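Side-chain contacts in peptidase M16 C-terminal domain-containing protein (Enterococcus faecalis, PDB 3D3Y), which is of unknown function but carries a peptidase M16 C-terminal domain of the inactive type and probably binds metal ions: residues A[19-24]-A[369-374]; A[272-277]-A[396-401]; A[280-285]-A[313-318]; A[360-365]-A[390-395]. One frame throughout, in Å; residues are numbered along the deposited sequence.

Contact 1: residues A[19-24]-A[369-374]; sequences TEKYKT and GAWLEK. With EDO (1,2-ethanediol), chain F.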
# COMPACT_ATOMS: atom_id res chain seq x y z
N THR A 19 -19.94 10.66 -12.11
CA THR A 19 -20.46 11.16 -10.85
C THR A 19 -20.55 12.68 -10.94
O THR A 19 -19.79 13.30 -11.67
CB THR A 19 -19.57 10.76 -9.66
OG1 THR A 19 -20.07 11.37 -8.48
CG2 THR A 19 -18.07 11.18 -9.86
N GLU A 20 -21.51 13.26 -10.22
CA GLU A 20 -21.62 14.71 -10.15
C GLU A 20 -21.14 15.23 -8.79
O GLU A 20 -21.36 16.39 -8.43
CB GLU A 20 -23.06 15.13 -10.44
CG GLU A 20 -23.41 15.09 -11.91
CD GLU A 20 -24.86 15.44 -12.17
OE1 GLU A 20 -25.74 14.77 -11.60
OE2 GLU A 20 -25.12 16.39 -12.94
N LYS A 21 -20.48 14.34 -8.03
CA LYS A 21 -20.09 14.61 -6.67
C LYS A 21 -18.94 15.62 -6.59
O LYS A 21 -18.80 16.33 -5.59
CB LYS A 21 -19.71 13.30 -5.97
CG LYS A 21 -19.48 13.39 -4.46
CD LYS A 21 -19.59 12.01 -3.76
CE LYS A 21 -19.10 12.07 -2.29
NZ LYS A 21 -19.80 11.07 -1.40
N TYR A 22 -18.15 15.70 -7.67
CA TYR A 22 -16.91 16.51 -7.69
C TYR A 22 -16.84 17.55 -8.80
O TYR A 22 -17.47 17.39 -9.84
CB TYR A 22 -15.69 15.59 -7.79
CG TYR A 22 -15.71 14.54 -6.70
CD1 TYR A 22 -15.45 14.87 -5.36
CD2 TYR A 22 -16.02 13.21 -7.01
CE1 TYR A 22 -15.48 13.90 -4.35
CE2 TYR A 22 -16.06 12.23 -6.01
CZ TYR A 22 -15.80 12.59 -4.69
OH TYR A 22 -15.85 11.63 -3.70
N LYS A 23 -16.04 18.59 -8.59
CA LYS A 23 -15.84 19.65 -9.57
C LYS A 23 -14.57 19.39 -10.39
O LYS A 23 -14.26 20.12 -11.33
CB LYS A 23 -15.74 21.02 -8.87
CG LYS A 23 -16.97 21.41 -8.09
CD LYS A 23 -16.81 22.81 -7.50
CE LYS A 23 -17.89 23.10 -6.51
NZ LYS A 23 -19.20 23.33 -7.19
N THR A 24 -13.83 18.36 -9.99
CA THR A 24 -12.65 17.95 -10.72
C THR A 24 -12.82 16.52 -11.21
O THR A 24 -13.75 15.82 -10.80
CB THR A 24 -11.39 17.97 -9.85
OG1 THR A 24 -11.55 17.05 -8.76
CG2 THR A 24 -11.10 19.40 -9.34
N GLY A 369 -10.16 9.85 -3.76
CA GLY A 369 -9.05 8.88 -3.76
C GLY A 369 -9.45 7.53 -3.20
O GLY A 369 -9.11 6.48 -3.76
N ALA A 370 -10.16 7.55 -2.07
CA ALA A 370 -10.65 6.33 -1.44
C ALA A 370 -11.64 5.61 -2.35
O ALA A 370 -11.65 4.39 -2.43
CB ALA A 370 -11.34 6.66 -0.10
N TRP A 371 -12.47 6.38 -3.03
CA TRP A 371 -13.46 5.83 -3.94
C TRP A 371 -12.73 5.08 -5.07
O TRP A 371 -13.00 3.89 -5.29
CB TRP A 371 -14.39 6.93 -4.46
CG TRP A 371 -15.57 6.44 -5.25
CD1 TRP A 371 -15.79 5.16 -5.68
CD2 TRP A 371 -16.66 7.22 -5.76
NE1 TRP A 371 -16.97 5.09 -6.41
CE2 TRP A 371 -17.52 6.34 -6.47
CE3 TRP A 371 -17.01 8.58 -5.68
CZ2 TRP A 371 -18.70 6.78 -7.10
CZ3 TRP A 371 -18.17 9.01 -6.31
CH2 TRP A 371 -19.00 8.11 -7.00
N LEU A 372 -11.78 5.73 -5.73
CA LEU A 372 -10.94 5.05 -6.75
C LEU A 372 -10.33 3.73 -6.28
O LEU A 372 -10.41 2.74 -7.01
CB LEU A 372 -9.86 5.96 -7.35
CG LEU A 372 -10.23 6.99 -8.42
CD1 LEU A 372 -9.04 7.92 -8.70
CD2 LEU A 372 -10.73 6.37 -9.74
N GLU A 373 -9.77 3.70 -5.07
CA GLU A 373 -9.23 2.46 -4.48
C GLU A 373 -10.28 1.37 -4.25
O GLU A 373 -10.00 0.20 -4.49
CB GLU A 373 -8.44 2.71 -3.18
CG GLU A 373 -7.19 3.60 -3.33
CD GLU A 373 -6.19 3.08 -4.38
OE1 GLU A 373 -6.12 1.85 -4.60
OE2 GLU A 373 -5.50 3.90 -4.99
N LYS A 374 -11.46 1.74 -3.76
CA LYS A 374 -12.58 0.80 -3.65
C LYS A 374 -12.93 0.24 -5.02
O LYS A 374 -13.13 -0.96 -5.16
CB LYS A 374 -13.83 1.45 -3.02
CG LYS A 374 -13.66 1.81 -1.55
CD LYS A 374 -14.94 2.38 -0.89
CE LYS A 374 -14.66 2.66 0.60
NZ LYS A 374 -15.69 3.53 1.26
C1 EDO F . -23.56 11.21 -7.62
O1 EDO F . -23.78 12.05 -8.76
C2 EDO F . -22.72 10.00 -8.01
O2 EDO F . -22.37 9.28 -6.82

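Contact 2: residues A[272-277]-A[396-401]; sequences YFALQV and NAVTIP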
# COMPACT_ATOMS: atom_id res chain seq x y z
N TYR A 272 -13.17 -12.03 8.11
CA TYR A 272 -12.61 -10.69 7.82
C TYR A 272 -13.08 -9.64 8.82
O TYR A 272 -12.26 -8.91 9.38
CB TYR A 272 -12.95 -10.26 6.39
CG TYR A 272 -12.43 -8.85 6.06
CD1 TYR A 272 -11.10 -8.65 5.68
CD2 TYR A 272 -13.27 -7.75 6.16
CE1 TYR A 272 -10.62 -7.33 5.38
CE2 TYR A 272 -12.82 -6.45 5.87
CZ TYR A 272 -11.49 -6.25 5.50
OH TYR A 272 -11.12 -4.97 5.19
N PHE A 273 -14.39 -9.50 9.03
CA PHE A 273 -14.89 -8.46 9.94
C PHE A 273 -14.54 -8.74 11.41
O PHE A 273 -14.13 -7.82 12.15
CB PHE A 273 -16.41 -8.23 9.74
CG PHE A 273 -16.71 -7.54 8.46
CD1 PHE A 273 -16.69 -6.14 8.40
CD2 PHE A 273 -16.93 -8.27 7.29
CE1 PHE A 273 -16.91 -5.48 7.21
CE2 PHE A 273 -17.14 -7.61 6.07
CZ PHE A 273 -17.14 -6.23 6.04
N ALA A 274 -14.69 -10.00 11.82
CA ALA A 274 -14.25 -10.45 13.16
C ALA A 274 -12.78 -10.07 13.43
O ALA A 274 -12.41 -9.70 14.54
CB ALA A 274 -14.43 -11.99 13.28
N LEU A 275 -11.95 -10.16 12.39
CA LEU A 275 -10.51 -9.82 12.54
C LEU A 275 -10.32 -8.32 12.74
O LEU A 275 -9.51 -7.87 13.56
CB LEU A 275 -9.72 -10.33 11.33
CG LEU A 275 -8.25 -9.85 11.24
CD1 LEU A 275 -7.46 -10.54 12.35
CD2 LEU A 275 -7.69 -10.23 9.85
N GLN A 276 -11.13 -7.53 12.02
CA GLN A 276 -11.11 -6.07 12.18
C GLN A 276 -11.32 -5.72 13.67
O GLN A 276 -10.59 -4.93 14.25
CB GLN A 276 -12.20 -5.44 11.30
CG GLN A 276 -12.01 -5.60 9.79
CD GLN A 276 -10.82 -4.80 9.28
OE1 GLN A 276 -10.42 -3.79 9.89
NE2 GLN A 276 -10.22 -5.25 8.18
N VAL A 277 -12.32 -6.36 14.26
CA VAL A 277 -12.69 -6.10 15.64
C VAL A 277 -11.66 -6.70 16.58
O VAL A 277 -11.23 -6.02 17.52
CB VAL A 277 -14.14 -6.58 15.96
CG1 VAL A 277 -14.50 -6.36 17.46
CG2 VAL A 277 -15.16 -5.86 15.04
N ASN A 396 -21.08 -4.09 12.97
CA ASN A 396 -22.04 -4.17 14.08
C ASN A 396 -22.37 -5.58 14.58
O ASN A 396 -22.58 -5.78 15.77
CB ASN A 396 -23.33 -3.42 13.73
CG ASN A 396 -23.19 -1.92 13.84
OD1 ASN A 396 -22.45 -1.39 14.69
ND2 ASN A 396 -23.89 -1.22 12.98
N ALA A 397 -22.38 -6.56 13.68
CA ALA A 397 -22.82 -7.92 14.00
C ALA A 397 -21.74 -8.83 14.59
O ALA A 397 -22.06 -9.97 15.00
CB ALA A 397 -23.47 -8.59 12.77
N VAL A 398 -20.48 -8.38 14.60
CA VAL A 398 -19.41 -9.20 15.16
C VAL A 398 -19.70 -9.58 16.61
O VAL A 398 -20.04 -8.71 17.41
CB VAL A 398 -17.99 -8.55 15.03
CG1 VAL A 398 -16.92 -9.44 15.70
CG2 VAL A 398 -17.63 -8.30 13.54
N THR A 399 -19.56 -10.87 16.93
CA THR A 399 -19.82 -11.40 18.27
C THR A 399 -18.54 -11.81 18.98
O THR A 399 -17.49 -11.95 18.35
CB THR A 399 -20.78 -12.59 18.23
OG1 THR A 399 -20.11 -13.68 17.60
CG2 THR A 399 -22.04 -12.26 17.42
N ILE A 400 -18.60 -12.00 20.30
CA ILE A 400 -17.44 -12.43 21.06
C ILE A 400 -16.92 -13.79 20.61
O ILE A 400 -15.71 -13.93 20.43
CB ILE A 400 -17.69 -12.36 22.58
CG1 ILE A 400 -17.64 -10.89 23.03
CG2 ILE A 400 -16.65 -13.18 23.38
CD1 ILE A 400 -18.17 -10.67 24.49
N PRO A 401 -17.82 -14.79 20.42
CA PRO A 401 -17.37 -16.09 19.91
C PRO A 401 -16.59 -15.99 18.58
O PRO A 401 -15.60 -16.71 18.40
CB PRO A 401 -18.68 -16.90 19.78
CG PRO A 401 -19.57 -16.32 20.88
CD PRO A 401 -19.25 -14.81 20.77

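Contact 3: residues A[280-285]-A[313-318]; sequences GIFGGF and GFMTVQ. With ACT (acetate ion), chain E.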
# COMPACT_ATOMS: atom_id res chain seq x y z
N GLY A 280 -8.69 -4.42 16.81
CA GLY A 280 -8.98 -3.24 17.62
C GLY A 280 -8.91 -3.52 19.11
O GLY A 280 -8.41 -2.69 19.86
N ILE A 281 -9.40 -4.69 19.54
CA ILE A 281 -9.46 -5.02 20.97
C ILE A 281 -8.08 -5.41 21.49
O ILE A 281 -7.75 -5.17 22.66
CB ILE A 281 -10.45 -6.19 21.20
CG1 ILE A 281 -11.90 -5.71 21.01
CG2 ILE A 281 -10.29 -6.83 22.58
CD1 ILE A 281 -12.88 -6.91 20.74
N PHE A 282 -7.30 -6.06 20.63
CA PHE A 282 -5.97 -6.60 21.00
C PHE A 282 -4.94 -5.47 21.16
O PHE A 282 -4.41 -5.25 22.25
CB PHE A 282 -5.55 -7.70 19.99
CG PHE A 282 -4.24 -8.39 20.30
CD1 PHE A 282 -3.90 -8.78 21.61
CD2 PHE A 282 -3.36 -8.70 19.27
CE1 PHE A 282 -2.68 -9.45 21.90
CE2 PHE A 282 -2.15 -9.35 19.52
CZ PHE A 282 -1.81 -9.76 20.84
N GLY A 283 -4.72 -4.69 20.10
CA GLY A 283 -3.71 -3.64 20.14
C GLY A 283 -3.97 -2.50 19.17
O GLY A 283 -3.11 -1.66 18.99
N GLY A 284 -5.15 -2.44 18.55
CA GLY A 284 -5.36 -1.51 17.44
C GLY A 284 -5.62 -0.06 17.84
O GLY A 284 -5.27 0.89 17.10
N PHE A 285 -6.24 0.09 19.01
CA PHE A 285 -6.74 1.37 19.48
C PHE A 285 -6.26 1.62 20.92
O PHE A 285 -5.82 0.69 21.58
CB PHE A 285 -8.28 1.32 19.48
CG PHE A 285 -8.89 1.28 18.10
CD1 PHE A 285 -8.66 2.31 17.19
CD2 PHE A 285 -9.79 0.27 17.75
CE1 PHE A 285 -9.28 2.31 15.92
CE2 PHE A 285 -10.40 0.26 16.49
CZ PHE A 285 -10.13 1.27 15.56
N GLY A 313 -2.26 -12.14 4.89
CA GLY A 313 -2.69 -13.08 5.96
C GLY A 313 -1.84 -13.13 7.24
O GLY A 313 -1.56 -14.21 7.78
N PHE A 314 -1.49 -11.96 7.75
CA PHE A 314 -0.67 -11.86 8.93
C PHE A 314 -1.00 -10.60 9.70
O PHE A 314 -1.71 -9.70 9.22
CB PHE A 314 0.82 -12.01 8.59
CG PHE A 314 1.51 -10.74 8.18
CD1 PHE A 314 2.51 -10.21 8.98
CD2 PHE A 314 1.21 -10.09 6.97
CE1 PHE A 314 3.19 -9.03 8.62
CE2 PHE A 314 1.88 -8.90 6.60
CZ PHE A 314 2.86 -8.37 7.43
N MSE A 315 -0.54 -10.55 10.93
CA MSE A 315 -0.86 -9.54 11.93
C MSE A 315 0.44 -9.30 12.65
O MSE A 315 1.15 -10.23 12.85
CB MSE A 315 -1.83 -10.18 12.93
CG MSE A 315 -2.77 -9.33 13.68
SE MSE A 315 -2.72 -9.39 15.56
CE MSE A 315 -0.95 -9.33 15.80
N THR A 316 0.74 -8.06 13.05
CA THR A 316 1.98 -7.75 13.78
C THR A 316 1.66 -6.96 15.03
O THR A 316 0.63 -6.24 15.10
CB THR A 316 2.96 -6.91 12.95
OG1 THR A 316 2.40 -5.62 12.73
CG2 THR A 316 3.28 -7.55 11.61
N VAL A 317 2.51 -7.14 16.04
CA VAL A 317 2.49 -6.36 17.22
C VAL A 317 3.85 -5.70 17.22
O VAL A 317 4.87 -6.37 17.00
CB VAL A 317 2.31 -7.24 18.50
CG1 VAL A 317 2.61 -6.43 19.80
CG2 VAL A 317 0.90 -7.80 18.57
N GLN A 318 3.86 -4.38 17.43
CA GLN A 318 5.10 -3.62 17.50
C GLN A 318 5.17 -2.89 18.84
O GLN A 318 4.20 -2.24 19.24
CB GLN A 318 5.10 -2.58 16.37
CG GLN A 318 5.12 -3.19 14.97
CD GLN A 318 5.10 -2.11 13.92
OE1 GLN A 318 5.90 -1.15 13.96
NE2 GLN A 318 4.17 -2.23 12.99
C ACT E . 1.51 -4.97 9.19
O ACT E . 2.27 -4.55 10.12
OXT ACT E . 0.55 -5.75 9.49
CH3 ACT E . 1.77 -4.55 7.78

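Contact 4: residues A[360-365]-A[390-395]; sequences QYILAL and EWIARI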
# COMPACT_ATOMS: atom_id res chain seq x y z
N GLN A 360 -14.06 5.57 11.19
CA GLN A 360 -12.98 5.64 10.20
C GLN A 360 -13.45 5.31 8.79
O GLN A 360 -13.20 6.07 7.87
CB GLN A 360 -11.77 4.80 10.64
CG GLN A 360 -11.15 5.38 11.88
CD GLN A 360 -9.96 4.61 12.43
OE1 GLN A 360 -9.60 3.53 11.94
NE2 GLN A 360 -9.35 5.17 13.48
N TYR A 361 -14.17 4.21 8.63
CA TYR A 361 -14.76 3.86 7.35
C TYR A 361 -15.64 4.98 6.79
O TYR A 361 -15.47 5.40 5.65
CB TYR A 361 -15.59 2.59 7.51
CG TYR A 361 -16.22 2.06 6.24
CD1 TYR A 361 -15.51 1.24 5.36
CD2 TYR A 361 -17.55 2.34 5.95
CE1 TYR A 361 -16.12 0.73 4.22
CE2 TYR A 361 -18.16 1.84 4.84
CZ TYR A 361 -17.45 1.04 3.97
OH TYR A 361 -18.10 0.57 2.85
N ILE A 362 -16.60 5.45 7.60
CA ILE A 362 -17.53 6.49 7.15
C ILE A 362 -16.79 7.73 6.67
O ILE A 362 -17.10 8.29 5.61
CB ILE A 362 -18.56 6.83 8.25
CG1 ILE A 362 -19.56 5.65 8.41
CG2 ILE A 362 -19.30 8.16 7.94
CD1 ILE A 362 -20.48 5.74 9.61
N LEU A 363 -15.79 8.15 7.44
CA LEU A 363 -14.96 9.30 7.07
C LEU A 363 -14.48 9.22 5.61
O LEU A 363 -14.55 10.21 4.88
CB LEU A 363 -13.74 9.38 8.01
CG LEU A 363 -13.40 10.76 8.56
CD1 LEU A 363 -13.94 10.88 10.00
CD2 LEU A 363 -11.90 11.05 8.51
N ALA A 364 -14.00 8.04 5.21
CA ALA A 364 -13.44 7.86 3.86
C ALA A 364 -14.48 7.72 2.74
O ALA A 364 -14.14 7.74 1.55
CB ALA A 364 -12.47 6.72 3.86
N LEU A 365 -15.76 7.62 3.12
CA LEU A 365 -16.87 7.55 2.15
C LEU A 365 -16.90 8.74 1.20
O LEU A 365 -17.40 8.64 0.06
CB LEU A 365 -18.23 7.42 2.84
CG LEU A 365 -18.72 6.05 3.34
CD1 LEU A 365 -20.24 6.07 3.55
CD2 LEU A 365 -18.33 4.95 2.38
N GLU A 390 -23.97 -2.39 4.18
CA GLU A 390 -23.65 -3.76 4.58
C GLU A 390 -22.32 -3.87 5.33
O GLU A 390 -22.18 -4.67 6.26
CB GLU A 390 -23.65 -4.70 3.37
CG GLU A 390 -23.19 -6.16 3.72
CD GLU A 390 -24.21 -6.96 4.57
OE1 GLU A 390 -25.35 -6.49 4.73
OE2 GLU A 390 -23.88 -8.08 5.05
N TRP A 391 -21.35 -3.05 4.95
CA TRP A 391 -20.06 -3.01 5.65
C TRP A 391 -20.31 -2.68 7.12
O TRP A 391 -19.86 -3.41 8.02
CB TRP A 391 -19.13 -1.97 4.99
CG TRP A 391 -17.72 -2.08 5.47
CD1 TRP A 391 -16.68 -2.75 4.86
CD2 TRP A 391 -17.19 -1.52 6.68
NE1 TRP A 391 -15.54 -2.63 5.63
CE2 TRP A 391 -15.81 -1.89 6.74
CE3 TRP A 391 -17.73 -0.73 7.70
CZ2 TRP A 391 -14.97 -1.49 7.79
CZ3 TRP A 391 -16.88 -0.34 8.76
CH2 TRP A 391 -15.52 -0.72 8.79
N ILE A 392 -21.05 -1.61 7.36
CA ILE A 392 -21.42 -1.17 8.71
C ILE A 392 -22.21 -2.24 9.48
O ILE A 392 -21.94 -2.51 10.65
CB ILE A 392 -22.19 0.18 8.65
CG1 ILE A 392 -21.22 1.33 8.36
CG2 ILE A 392 -22.96 0.48 9.97
CD1 ILE A 392 -21.84 2.47 7.57
N ALA A 393 -23.20 -2.85 8.83
CA ALA A 393 -23.95 -3.95 9.44
C ALA A 393 -23.02 -5.11 9.87
O ALA A 393 -23.15 -5.69 10.97
CB ALA A 393 -25.01 -4.44 8.47
N ARG A 394 -22.06 -5.44 9.02
CA ARG A 394 -21.17 -6.55 9.34
C ARG A 394 -20.24 -6.21 10.51
O ARG A 394 -20.04 -7.07 11.39
CB ARG A 394 -20.42 -7.02 8.10
CG ARG A 394 -21.34 -7.89 7.22
CD ARG A 394 -20.62 -8.42 6.02
NE ARG A 394 -21.52 -9.16 5.15
CZ ARG A 394 -21.11 -10.07 4.26
NH1 ARG A 394 -19.81 -10.36 4.15
NH2 ARG A 394 -21.98 -10.70 3.51
N ILE A 395 -19.73 -4.98 10.56
CA ILE A 395 -19.01 -4.54 11.78
C ILE A 395 -19.87 -4.65 13.05
O ILE A 395 -19.46 -5.22 14.08
CB ILE A 395 -18.42 -3.11 11.62
CG1 ILE A 395 -17.26 -3.14 10.61
CG2 ILE A 395 -17.89 -2.59 12.96
CD1 ILE A 395 -15.98 -3.92 11.11

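Contact 1: residues A[19-24]-A[369-374]
The benzo end of the Trp371 indole reaches out from helix 368-380 and meets three side chains of the 19-24 loop. Thr19 comes from the opposite direction and puts OG1 at the edge of the indole, near its plane, 3.7 Å from Trp371 CZ3. From the Tyr22 ring it is CE2 that touches, 3.8 Å from Trp371 CE3, with that indole carbon lying in the plane of the phenol at its edge; the phenol oxygen in turn sits at the indole's own edge. Lys21 adds a looser touch through its aliphatic CD, and its CG packs against one face of the Tyr22 ring, near the rim.

A second shell holds these groups in place. With its CG anti to the backbone N (chi1 -172°), Trp371 swings the indole away from its helix toward the loop, and NE1 at the far side of the ring is hydrogen-bonded to Glu375 OE2 one turn on. Tyr22 OH is hydrogen-bonded to Asp366 O. Thr19 OG1 accepts from Lys21 N at 3.0 Å, closing an ST turn that shapes the loop leading from strand 12-18 to strand 24-34. An ethanediol, probably from the crystallisation liquor, takes a bond from Glu20 N to its O1 (3.0 Å) and lays O2 against Trp371 CH2 at 3.6 Å.

No hydrogen bond joins the two segments. The chemistry is that of a surface contact between a connecting loop and a helix, made by van der Waals packing of the indole's benzo end against Thr19, Lys21 and Tyr22, while the polar ends of Tyr22 and Trp371 are satisfied by partners beyond it.

Contact 2: residues A[272-277]-A[396-401]
Val398, in the short link between helix 388-397 and helix 400-409, pushes its whole side chain against the first turns of helix 272-284. Its CB already touches the helix, 3.9 Å from Val277 CG2. From there the side chain forks. Val398 CG1, lying anti to the backbone N (chi1 177°), runs to Ala274, where it meets CA at 3.8 Å, and also reaches Val277 CB at 4.0 Å. The other methyl, Val398 CG2, beds down on the backbone 3.8 Å from Phe273 C and is equally close to Val277 CG2. It also brushes Phe273 CB, whose ring then turns away from the valine. The two valines slide past each other in opposite directions; the partners of Val398 are Phe273 and Ala274 on one turn of the helix and Val277 on the next.

The contact is wholly apolar, and it is buried. Ile403 of helix 400-409 packs on both Val277 and Val398, and Val406 of that helix lies on Ala274. On helix 347-364, Thr353 and Leu357 touch Val277, while Lys354 bonds to the backbone oxygens of Asn396 and Val398. Helix 272-284 is thereby packed against helix 347-364 and both helices joined by the Val398 link.

Contact 3: residues A[280-285]-A[313-318]
Phe282, on the last turns of helix 272-284, brings one side of its ring against Met315 and Val317, two residues apart on strand 314-321 and both directed at the helix. The Phe282 ring leaves with CG anti to the backbone N (chi1 -177°), which carries it off the helix toward the strand. Met315, modelled as selenomethionine, starts in the same sense but bends at chi2 (-123°) and again at chi3, and this double bend folds SE and CE back against the phenyl. The selenium lies at the ring edge, 3.8 Å from Phe282 CD2 and 5.0 Å from the ring centroid, 81° off the normal: a Met-aromatic contact of the edge type. The terminal methyl follows in the ring plane, with Met315 CE 3.9 Å from Phe282 CE2. Val317 uses a single branch, its CG2, at 3.6 Å from Phe282 CE2, and the two side chains cross at about a right angle.

Thr316, between them, points the other way. Its OG1 donates to O of an acetate, probably from the crystallisation liquor, at 2.8 Å, and that ion also lies over a face of the Phe314 ring.

The contact joins helix 272-284 to the mixed five-stranded sheet, within the region matched to the M16 inactive domain. Strand 314-321 runs between antiparallel strands 255-262 and 303-309, and Tyr261 of the former touches Phe282, Met315 and Val317 alike. Ile333, Leu337 and Ile340 of helix 326-341 pack on Phe282, whose ring is packed between its own helix, the sheet and helix 326-341.

Contact 4: residues A[360-365]-A[390-395]
The rings of Tyr361 and Trp391 lie face to face in an offset stack between helices 347-364 and 388-397, whose segments here run antiparallel. Their planes differ by 3°, and the phenol centroid stands 3.8 Å from that of the six-membered indole ring. Tyr361 CD1 sits over the indole, 3.4 Å from Trp391 CE2, while the opposite indole face carries Ile395 CG1, offset toward the rim. The tryptophan is thus layered between the tyrosine and an isoleucine of its own helix. At its pyrrole side the ring of Phe273, from helix 272-284, meets it edge-to-face.

Both rings set off with CG anti to the backbone N (chi1 -178° for Tyr361), and the side chains slide past each other in opposite directions. The overlap continues beyond the rings: Tyr361 CB makes a CH-pi contact over the benzo ring, and Tyr361 OH rests 3.5 Å from Trp391 CB. Lys374 of the following helix, 368-380, adds a cation-pi contact to Tyr361.

The short helical segments run at 173° with their axes 11.3 Å apart, a wide spacing that the large stacked rings fill. Beside the stack Ile392 CG1 comes loosely and obliquely to Tyr361 CD2, while Ile392 CD1 lies 4.0 Å from Ile362 CG1, the two isoleucines crossing at about a right angle. Glu390 and Arg394, one turn apart on helix 388-397, form a salt bridge in which Arg394 NE donates to the anti lone pair of Glu390 OE2, 2.6 Å away.

How the contacts relate
Along the chain, contact 1 pairs an early loop with late helix 368-380, and its segments alternate with those of contacts 2 and 4; contacts 3 and 4 both fall within the span of contact 2, in that order, and contact 3 also within that of contact 1. Contacts 2 and 3 share helix 272-284, their centres about 14 Å apart. Contacts 2 and 4 share helix 388-397, with centres about 13 Å apart, and touch. Contact 4 also meets contact 1, about 17 Å away between centres, where Lys374 packs on Leu365. Contact 3 joins helix 272-284 to the five-stranded sheet, contacts 2 and 4 add further helices, and helix 368-380 reaches the loop beside the six-stranded sheet, linking the two halves.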